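Local coordinates for protein beta-lactamase/D-alanine Carboxypeptidase (Yersinia pestis, PDB 3RJU) that probably acts as a serine beta-lactamase or D-alanine carboxypeptidase, cleaving beta-lactams or trimming peptidoglycan peptides, as its penicillin-binding-protein-like family suggests, at residues H110-T115 with L162-L167. Residues are numbered along the deposited sequence; the frame is centred on the assembly and turned at random.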
# COMPACT_ATOMS: atom_id res chain seq x y z
N HIS A 110 -15.94 4.34 -2.03
CA HIS A 110 -15.44 5.69 -1.76
C HIS A 110 -14.26 5.63 -0.79
O HIS A 110 -13.30 6.38 -0.94
CB HIS A 110 -16.54 6.60 -1.20
CG HIS A 110 -17.69 6.79 -2.13
ND1 HIS A 110 -18.99 6.47 -1.79
CD2 HIS A 110 -17.74 7.27 -3.40
CE1 HIS A 110 -19.79 6.75 -2.80
NE2 HIS A 110 -19.06 7.22 -3.80
N LEU A 111 -14.35 4.78 0.22
CA LEU A 111 -13.23 4.65 1.15
C LEU A 111 -11.99 4.17 0.39
O LEU A 111 -10.88 4.65 0.63
CB LEU A 111 -13.57 3.66 2.27
CG LEU A 111 -14.82 3.97 3.09
CD1 LEU A 111 -15.12 2.78 4.01
CD2 LEU A 111 -14.66 5.25 3.89
N ALA A 112 -12.17 3.20 -0.51
CA ALA A 112 -11.03 2.60 -1.20
C ALA A 112 -10.37 3.51 -2.23
O ALA A 112 -9.18 3.38 -2.54
CB ALA A 112 -11.43 1.27 -1.86
N SER A 113 -11.16 4.42 -2.80
CA SER A 113 -10.69 5.32 -3.85
C SER A 113 -10.40 6.76 -3.35
O SER A 113 -10.14 7.66 -4.15
CB SER A 113 -11.72 5.39 -4.98
OG SER A 113 -12.98 5.88 -4.51
N HIS A 114 -10.45 6.98 -2.03
CA HIS A 114 -10.14 8.29 -1.44
C HIS A 114 -11.16 9.38 -1.77
O HIS A 114 -10.85 10.59 -1.73
CB HIS A 114 -8.71 8.77 -1.80
CG HIS A 114 -7.66 7.77 -1.44
ND1 HIS A 114 -7.32 7.47 -0.13
CD2 HIS A 114 -6.89 6.98 -2.22
CE1 HIS A 114 -6.38 6.54 -0.13
NE2 HIS A 114 -6.10 6.23 -1.39
N THR A 115 -12.38 8.96 -2.09
CA THR A 115 -13.41 9.92 -2.50
C THR A 115 -14.56 10.06 -1.49
O THR A 115 -15.64 10.58 -1.82
CB THR A 115 -13.98 9.58 -3.89
OG1 THR A 115 -14.49 8.24 -3.88
CG2 THR A 115 -12.87 9.73 -4.96
N LEU A 162 -7.52 7.42 7.69
CA LEU A 162 -8.74 7.17 8.45
C LEU A 162 -9.76 6.34 7.65
O LEU A 162 -10.28 5.34 8.15
CB LEU A 162 -9.39 8.49 8.84
CG LEU A 162 -10.76 8.40 9.50
CD1 LEU A 162 -10.66 7.55 10.78
CD2 LEU A 162 -11.30 9.81 9.78
N ALA A 163 -10.05 6.76 6.42
CA ALA A 163 -11.03 6.07 5.61
C ALA A 163 -10.66 4.60 5.36
O ALA A 163 -11.53 3.73 5.34
CB ALA A 163 -11.25 6.82 4.28
N TYR A 164 -9.37 4.34 5.15
CA TYR A 164 -8.90 2.98 4.91
C TYR A 164 -8.96 2.09 6.15
O TYR A 164 -9.21 0.88 6.04
CB TYR A 164 -7.49 2.97 4.29
CG TYR A 164 -7.53 2.63 2.82
CD1 TYR A 164 -7.44 1.32 2.40
CD2 TYR A 164 -7.70 3.63 1.86
CE1 TYR A 164 -7.50 0.98 1.06
CE2 TYR A 164 -7.77 3.31 0.51
CZ TYR A 164 -7.66 1.98 0.12
OH TYR A 164 -7.72 1.63 -1.21
N ASP A 165 -8.76 2.66 7.34
CA ASP A 165 -8.94 1.87 8.55
C ASP A 165 -10.43 1.61 8.83
O ASP A 165 -10.81 0.51 9.26
CB ASP A 165 -8.20 2.52 9.72
CG ASP A 165 -6.71 2.48 9.51
OD1 ASP A 165 -6.23 1.38 9.14
OD2 ASP A 165 -6.04 3.52 9.68
N LEU A 166 -11.28 2.60 8.55
CA LEU A 166 -12.72 2.35 8.60
C LEU A 166 -13.12 1.23 7.63
O LEU A 166 -13.99 0.43 7.93
CB LEU A 166 -13.53 3.62 8.33
CG LEU A 166 -13.44 4.70 9.42
CD1 LEU A 166 -14.04 6.02 8.94
CD2 LEU A 166 -14.11 4.24 10.73
N LEU A 167 -12.50 1.20 6.45
CA LEU A 167 -12.76 0.13 5.50
C LEU A 167 -12.39 -1.23 6.09
O LEU A 167 -13.17 -2.19 6.00
CB LEU A 167 -11.99 0.36 4.20
CG LEU A 167 -12.13 -0.71 3.11
CD1 LEU A 167 -13.59 -0.95 2.73
CD2 LEU A 167 -11.30 -0.31 1.88
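L111, A112 and H114 meet A163, Y164 and L167 in a buried helix-helix contact of mixed character, apolar along one flank and polar at the other, where the end of helix 108-113 packs on the first turns of helix 162-175. The helices come close at L111 and A163, whose CA atoms lie 5.2 Å apart. L111 carries the apolar half: its CG stands beside the backbone N (chi1 -57°), and the two methyls part over the second helix, CD2 reaching A163 CB at 3.8 Å and CD1 resting against L167 CA at 3.8 Å. L167 CD2 adds a looser touch on A112 CB, 4.1 Å away. On the polar flank, Y164 OH donates to A112 O at 2.6 Å, in the carbonyl plane and on a lone pair, with a C=O...O angle of 118°. The Y164 ring lies beside the last turn, with CE2 3.4 Å from L111 O. H114, just past the helix, has positive phi in a Schellman motif, and its CE1 approaches Y164 CE2 at 3.6 Å, the ring planes inclined by 40°. H114 also stacks on Y159 and bonds through ND1 to S160 N, while Y164 touches K65; K65 and Y159 fit the SxxK and tyrosine motifs expected of this family, so the contact probably borders the active site. Chemically, the phenol gives a carbonyl of the helix's last turn a buried partner, and its further bond with S69 OG ties this pair to helix 64-77, tethering the hydroxyl between the two helices.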